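Long-range contacts in solute-binding periplasmic protein of iron/siderophore ABC transporter (Yersinia pestis, PDB 6B2Y), which probably captures chelated iron or other transition metal in the periplasm as the substrate-binding component of an iron/siderophore ABC transporter: residues A[50-58]-A[179-187]; A[69-77]-A[366-374]. One frame throughout, in Å; residues are numbered along the deposited sequence.

Contact 1 (A[50-58]-A[179-187]); sequences TIPAKVERI and LGKALHREQ
H184 reaches from the turn between helices 168-182 and 186-207 to the loop that leads into strand 58-60, the middle strand of a five-stranded parallel sheet in this bilobed periplasmic binding protein. Its CB points at the loop. CG stands opposite the carbonyl carbon about the first torsion (chi1 -58°) and begins a ring that lies between two carbonyl oxygens, A53 O over one face and K181 O over the other, both offset toward the rim. CD2, CE1 and, more distantly, ND1 all have A53 O over them, CD2 nearest at 3.5 Å. CD2 also packs 3.6 Å from V55 CG2, whose side chain crosses that of H184 at about a right angle. At the tip, NE2 donates to P52 O, 2.9 Å away and close to the ring plane, in a nearly straight bond (165°), with NE2 lying in the plane of the P52 carbonyl. Together with the flanking carbonyls, this bond should limit the rotation of the imidazole.

Away from the imidazole, the contact is apolar. L183 CD2 touches both I58 CD1 (3.8 Å) and V55 CG1 (4.0 Å), while I51 and V55 continue onto I132 of strand 132-136. I51 CG2 and V55 CG2 also close over A182 O, a buried carbonyl with no polar partner in the model.

R80 ties the two backbones together, its NH1 binding both V55 O and L183 O. At the outer edge, R185 NH1 donates to H184 O, and the same nitrogen gives a hydrogen bond to a water that in turn donates to E56 OE2 at 2.6 Å.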
# COMPACT_ATOMS: atom_id res chain seq x y z
N THR A 50 -6.82 13.55 22.55
CA THR A 50 -7.79 14.63 22.39
C THR A 50 -7.60 15.31 21.04
O THR A 50 -6.47 15.64 20.65
CB THR A 50 -7.65 15.66 23.53
OG1 THR A 50 -8.04 15.06 24.77
CG2 THR A 50 -8.55 16.87 23.27
N ILE A 51 -8.70 15.54 20.34
CA ILE A 51 -8.70 16.07 18.98
C ILE A 51 -9.43 17.41 18.99
O ILE A 51 -10.53 17.50 19.54
CB ILE A 51 -9.39 15.11 17.99
CG1 ILE A 51 -8.64 13.77 17.96
CG2 ILE A 51 -9.48 15.72 16.59
CD1 ILE A 51 -7.17 13.89 17.66
N PRO A 52 -8.89 18.46 18.37
CA PRO A 52 -9.63 19.72 18.29
C PRO A 52 -10.85 19.60 17.40
O PRO A 52 -10.87 18.83 16.43
CB PRO A 52 -8.61 20.69 17.70
CG PRO A 52 -7.71 19.79 16.87
CD PRO A 52 -7.59 18.53 17.68
N ALA A 53 -11.88 20.38 17.73
CA ALA A 53 -13.13 20.31 16.98
C ALA A 53 -12.97 20.74 15.53
O ALA A 53 -13.78 20.35 14.68
CB ALA A 53 -14.20 21.19 17.65
N LYS A 54 -11.94 21.53 15.23
CA LYS A 54 -11.66 21.99 13.89
C LYS A 54 -10.27 21.51 13.50
O LYS A 54 -9.31 21.69 14.27
CB LYS A 54 -11.72 23.52 13.80
CG LYS A 54 -13.10 24.12 14.05
CD LYS A 54 -13.23 25.47 13.35
CE LYS A 54 -14.68 25.92 13.23
NZ LYS A 54 -15.38 25.23 12.10
N VAL A 55 -10.16 20.86 12.34
CA VAL A 55 -8.89 20.36 11.84
C VAL A 55 -8.70 20.90 10.43
O VAL A 55 -9.45 20.54 9.52
CB VAL A 55 -8.82 18.83 11.85
CG1 VAL A 55 -7.58 18.36 11.09
CG2 VAL A 55 -8.84 18.31 13.26
N GLU A 56 -7.71 21.77 10.25
CA GLU A 56 -7.41 22.27 8.92
C GLU A 56 -5.93 22.18 8.54
O GLU A 56 -5.60 22.46 7.38
CB GLU A 56 -7.87 23.73 8.76
CG GLU A 56 -9.37 23.96 9.02
CD GLU A 56 -10.26 23.33 7.96
OE1 GLU A 56 -9.84 23.25 6.79
OE2 GLU A 56 -11.39 22.92 8.31
N ARG A 57 -5.04 21.81 9.46
CA ARG A 57 -3.60 21.73 9.20
C ARG A 57 -3.09 20.35 9.64
O ARG A 57 -2.81 20.14 10.82
CB ARG A 57 -2.87 22.85 9.93
CG ARG A 57 -3.43 24.23 9.60
CD ARG A 57 -2.67 25.37 10.27
NE ARG A 57 -1.27 25.46 9.85
CZ ARG A 57 -0.87 26.01 8.70
NH1 ARG A 57 -1.76 26.49 7.85
NH2 ARG A 57 0.43 26.06 8.40
N ILE A 58 -2.95 19.44 8.68
CA ILE A 58 -2.59 18.04 8.94
C ILE A 58 -1.13 17.82 8.58
O ILE A 58 -0.69 18.21 7.49
CB ILE A 58 -3.47 17.08 8.14
CG1 ILE A 58 -4.96 17.34 8.39
CG2 ILE A 58 -3.09 15.61 8.46
CD1 ILE A 58 -5.84 16.62 7.38
N LEU A 179 -9.45 7.70 11.04
CA LEU A 179 -9.09 8.90 10.28
C LEU A 179 -10.32 9.77 10.03
O LEU A 179 -10.24 11.00 10.11
CB LEU A 179 -8.44 8.52 8.95
CG LEU A 179 -6.98 8.09 9.07
CD1 LEU A 179 -6.40 7.58 7.73
CD2 LEU A 179 -6.12 9.24 9.63
N GLY A 180 -11.46 9.15 9.70
CA GLY A 180 -12.67 9.91 9.49
C GLY A 180 -13.09 10.67 10.73
O GLY A 180 -13.57 11.81 10.65
N LYS A 181 -12.92 10.06 11.91
CA LYS A 181 -13.24 10.73 13.16
C LYS A 181 -12.23 11.83 13.49
O LYS A 181 -12.60 12.95 13.85
CB LYS A 181 -13.33 9.70 14.28
CG LYS A 181 -13.83 10.23 15.62
CD LYS A 181 -14.12 9.12 16.60
CE LYS A 181 -14.64 9.67 17.90
NZ LYS A 181 -14.98 8.61 18.91
N ALA A 182 -10.93 11.52 13.37
CA ALA A 182 -9.90 12.47 13.74
C ALA A 182 -9.85 13.66 12.79
O ALA A 182 -9.45 14.75 13.20
CB ALA A 182 -8.53 11.79 13.77
N LEU A 183 -10.22 13.47 11.53
CA LEU A 183 -10.13 14.54 10.55
C LEU A 183 -11.49 15.13 10.21
O LEU A 183 -11.59 15.93 9.27
CB LEU A 183 -9.45 14.04 9.28
CG LEU A 183 -8.09 13.41 9.55
CD1 LEU A 183 -7.48 12.86 8.29
CD2 LEU A 183 -7.17 14.46 10.20
N HIS A 184 -12.54 14.72 10.93
CA HIS A 184 -13.89 15.26 10.77
C HIS A 184 -14.40 15.06 9.34
O HIS A 184 -14.96 15.96 8.72
CB HIS A 184 -13.92 16.73 11.19
CG HIS A 184 -13.47 16.94 12.59
ND1 HIS A 184 -14.17 16.44 13.68
CD2 HIS A 184 -12.39 17.58 13.10
CE1 HIS A 184 -13.54 16.77 14.79
NE2 HIS A 184 -12.45 17.45 14.47
N ARG A 185 -14.23 13.84 8.84
CA ARG A 185 -14.79 13.41 7.55
C ARG A 185 -15.46 12.05 7.71
O ARG A 185 -15.20 11.10 6.95
CB ARG A 185 -13.70 13.36 6.48
CG ARG A 185 -13.04 14.71 6.22
CD ARG A 185 -13.97 15.63 5.45
NE ARG A 185 -13.28 16.84 5.00
CZ ARG A 185 -13.07 17.91 5.76
NH1 ARG A 185 -13.48 17.91 7.02
NH2 ARG A 185 -12.43 18.97 5.28
N GLU A 186 -16.36 11.94 8.68
CA GLU A 186 -16.93 10.63 9.04
C GLU A 186 -17.74 10.03 7.89
O GLU A 186 -17.72 8.81 7.69
CB GLU A 186 -17.79 10.77 10.29
CG GLU A 186 -17.00 11.00 11.56
CD GLU A 186 -16.82 12.46 11.92
OE1 GLU A 186 -16.54 12.71 13.11
OE2 GLU A 186 -16.95 13.36 11.03
N GLN A 187 -18.50 10.85 7.17
CA GLN A 187 -19.33 10.32 6.09
C GLN A 187 -18.47 9.77 4.96
O GLN A 187 -18.77 8.70 4.40
CB GLN A 187 -20.27 11.41 5.56
CG GLN A 187 -21.34 10.87 4.61
CD GLN A 187 -22.19 9.78 5.24
OE1 GLN A 187 -23.01 10.05 6.11
NE2 GLN A 187 -21.98 8.54 4.80
O HOH W 1 -12.97 20.82 8.03

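Contact 2 (A[69-77]-A[366-374]); sequences VSLLEGNKP and SLYSQFLAV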
# COMPACT_ATOMS: atom_id res chain seq x y z
N VAL A 69 -5.52 9.62 3.43
CA VAL A 69 -6.15 10.92 3.60
C VAL A 69 -6.86 11.35 2.32
O VAL A 69 -7.93 11.96 2.38
CB VAL A 69 -5.09 11.94 4.07
CG1 VAL A 69 -5.62 13.39 3.99
CG2 VAL A 69 -4.66 11.62 5.48
N SER A 70 -6.31 10.99 1.16
CA SER A 70 -6.93 11.36 -0.12
C SER A 70 -8.36 10.84 -0.23
O SER A 70 -9.19 11.47 -0.91
CB SER A 70 -6.09 10.85 -1.29
OG SER A 70 -6.24 9.44 -1.47
N LEU A 71 -8.67 9.69 0.40
CA LEU A 71 -10.02 9.14 0.31
C LEU A 71 -11.06 9.97 1.04
O LEU A 71 -12.26 9.75 0.84
CB LEU A 71 -10.04 7.70 0.86
CG LEU A 71 -9.16 6.72 0.09
CD1 LEU A 71 -9.00 5.42 0.87
CD2 LEU A 71 -9.71 6.43 -1.31
N LEU A 72 -10.64 10.90 1.90
CA LEU A 72 -11.55 11.69 2.71
C LEU A 72 -11.72 13.11 2.22
O LEU A 72 -12.66 13.80 2.65
CB LEU A 72 -11.07 11.73 4.17
CG LEU A 72 -10.83 10.37 4.81
CD1 LEU A 72 -10.29 10.48 6.24
CD2 LEU A 72 -12.10 9.53 4.76
N GLU A 73 -10.84 13.57 1.33
CA GLU A 73 -10.69 14.99 1.01
C GLU A 73 -11.41 15.40 -0.26
O GLU A 73 -11.38 16.59 -0.60
CB GLU A 73 -9.21 15.33 0.90
CG GLU A 73 -8.49 15.20 2.23
CD GLU A 73 -9.08 16.11 3.29
OE1 GLU A 73 -8.50 17.21 3.52
OE2 GLU A 73 -10.11 15.73 3.91
N GLY A 74 -12.03 14.46 -0.98
CA GLY A 74 -12.83 14.81 -2.14
C GLY A 74 -12.01 15.50 -3.23
O GLY A 74 -10.92 15.06 -3.61
N ASN A 75 -12.56 16.61 -3.72
CA ASN A 75 -12.00 17.48 -4.76
C ASN A 75 -10.83 18.33 -4.30
O ASN A 75 -10.26 19.05 -5.13
CB ASN A 75 -13.09 18.42 -5.28
CG ASN A 75 -14.11 17.71 -6.12
OD1 ASN A 75 -13.83 16.65 -6.70
ND2 ASN A 75 -15.31 18.28 -6.20
N LYS A 76 -10.47 18.31 -3.02
CA LYS A 76 -9.42 19.19 -2.50
C LYS A 76 -8.39 18.37 -1.71
O LYS A 76 -8.17 18.61 -0.52
CB LYS A 76 -10.03 20.30 -1.65
CG LYS A 76 -10.81 21.31 -2.49
CD LYS A 76 -11.89 22.03 -1.67
CE LYS A 76 -11.27 22.88 -0.58
NZ LYS A 76 -10.16 23.71 -1.12
N PRO A 77 -7.70 17.45 -2.38
CA PRO A 77 -6.84 16.49 -1.65
C PRO A 77 -5.71 17.13 -0.87
O PRO A 77 -5.27 16.57 0.14
CB PRO A 77 -6.29 15.61 -2.78
CG PRO A 77 -6.39 16.47 -4.03
CD PRO A 77 -7.68 17.20 -3.83
N SER A 366 -13.85 2.90 -10.21
CA SER A 366 -14.87 3.32 -9.26
C SER A 366 -14.25 4.03 -8.06
O SER A 366 -14.77 5.05 -7.60
CB SER A 366 -15.70 2.12 -8.80
OG SER A 366 -16.30 1.49 -9.93
N LEU A 367 -13.15 3.48 -7.53
CA LEU A 367 -12.47 4.12 -6.41
C LEU A 367 -12.12 5.56 -6.75
O LEU A 367 -12.39 6.48 -5.97
CB LEU A 367 -11.21 3.31 -6.06
CG LEU A 367 -10.47 3.58 -4.73
CD1 LEU A 367 -9.64 2.36 -4.36
CD2 LEU A 367 -9.55 4.81 -4.80
N TYR A 368 -11.53 5.78 -7.93
CA TYR A 368 -11.10 7.13 -8.30
C TYR A 368 -12.29 8.05 -8.51
O TYR A 368 -12.32 9.18 -7.99
CB TYR A 368 -10.23 7.06 -9.55
CG TYR A 368 -8.79 6.73 -9.24
CD1 TYR A 368 -8.44 5.49 -8.71
CD2 TYR A 368 -7.78 7.66 -9.46
CE1 TYR A 368 -7.13 5.18 -8.40
CE2 TYR A 368 -6.45 7.36 -9.17
CZ TYR A 368 -6.13 6.11 -8.64
OH TYR A 368 -4.82 5.79 -8.33
N SER A 369 -13.30 7.61 -9.26
CA SER A 369 -14.42 8.51 -9.54
C SER A 369 -15.21 8.85 -8.28
O SER A 369 -15.70 9.97 -8.15
CB SER A 369 -15.34 7.90 -10.61
OG SER A 369 -15.57 6.52 -10.38
N GLN A 370 -15.30 7.92 -7.33
CA GLN A 370 -16.09 8.18 -6.14
C GLN A 370 -15.34 8.98 -5.08
O GLN A 370 -15.97 9.71 -4.32
CB GLN A 370 -16.57 6.86 -5.51
CG GLN A 370 -17.76 6.24 -6.23
CD GLN A 370 -18.03 4.84 -5.76
OE1 GLN A 370 -17.89 3.88 -6.52
NE2 GLN A 370 -18.40 4.70 -4.49
N PHE A 371 -14.01 8.82 -4.98
CA PHE A 371 -13.28 9.35 -3.83
C PHE A 371 -12.15 10.31 -4.16
O PHE A 371 -11.76 11.08 -3.27
CB PHE A 371 -12.72 8.19 -2.99
CG PHE A 371 -13.77 7.23 -2.51
CD1 PHE A 371 -14.62 7.59 -1.48
CD2 PHE A 371 -13.94 6.01 -3.11
CE1 PHE A 371 -15.61 6.72 -1.04
CE2 PHE A 371 -14.93 5.14 -2.69
CZ PHE A 371 -15.77 5.50 -1.66
N LEU A 372 -11.64 10.32 -5.38
CA LEU A 372 -10.41 11.06 -5.67
C LEU A 372 -10.66 12.20 -6.65
O LEU A 372 -11.72 12.31 -7.27
CB LEU A 372 -9.34 10.10 -6.20
CG LEU A 372 -8.99 8.96 -5.24
CD1 LEU A 372 -7.90 8.12 -5.87
CD2 LEU A 372 -8.54 9.50 -3.88
N ALA A 373 -9.64 13.06 -6.79
CA ALA A 373 -9.69 14.23 -7.65
C ALA A 373 -8.81 14.11 -8.89
O ALA A 373 -8.69 15.09 -9.64
CB ALA A 373 -9.28 15.48 -6.85
N VAL A 374 -8.17 12.96 -9.10
CA VAL A 374 -7.35 12.71 -10.27
C VAL A 374 -7.93 11.53 -11.04
O VAL A 374 -8.69 10.72 -10.50
CB VAL A 374 -5.86 12.45 -9.92
CG1 VAL A 374 -5.23 13.69 -9.36
CG2 VAL A 374 -5.74 11.31 -8.91
O HOH W 2 -13.15 11.63 -1.06
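Apolar contacts between L71 and the end of helix 360-371 make up much of this joint, where no direct hydrogen bond crosses between 69-77 and 366-374. One methyl of L71, CD2, does the touching: it lies 3.9 Å from L367 CD2 and equally near F371 CB, with L372 CD2 slightly farther off. L372 CD2 also meets the side chain of S70, 3.3 Å from OG, a hydroxyl hydrogen-bonded to Y67 O and Y338 OH. A second packing site follows where the chain leaves the helix. A373 CB points at the type II' turn E73-K76 and lies against the backbone of G74 and N75 and against P77 CD (3.8 Å).

The polar link is a single water. It donates to L71 O at 2.8 Å and to F371 O at 2.7 Å, and accepts a weak bond from G74 N, so the F371 carbonyl is linked to the loop through water rather than by a direct hydrogen bond.

Among its surroundings, F371 meets Y192 of helix 186-207 edge to face, L71 rests on that tyrosine and on M176 of helix 168-182, and helix 93-102 supplies Y99 beside S70 and P77.

How the contacts relate
Contacts 1 and 2 lie on the same side of the chain's centre, their own centres about 17 Å apart, and their segments alternate along the chain: 50-58, 69-77, 179-187, then 366-374. Strand 58-60 and helix 66-70 join the two early segments, and helices 168-182 and 186-207 pass from one contact to the other. The contacts touch directly: L72 CD1 packs on L179 and G180, and R185 NE forms a long, weak ion pair with E73 OE2, which also salt-bridges R80. Contact 1 joins the loop before strand 58-60 of the parallel sheet to the turn between the two helices; contact 2 brings a helix from near the C-terminus back against that same part of the fold.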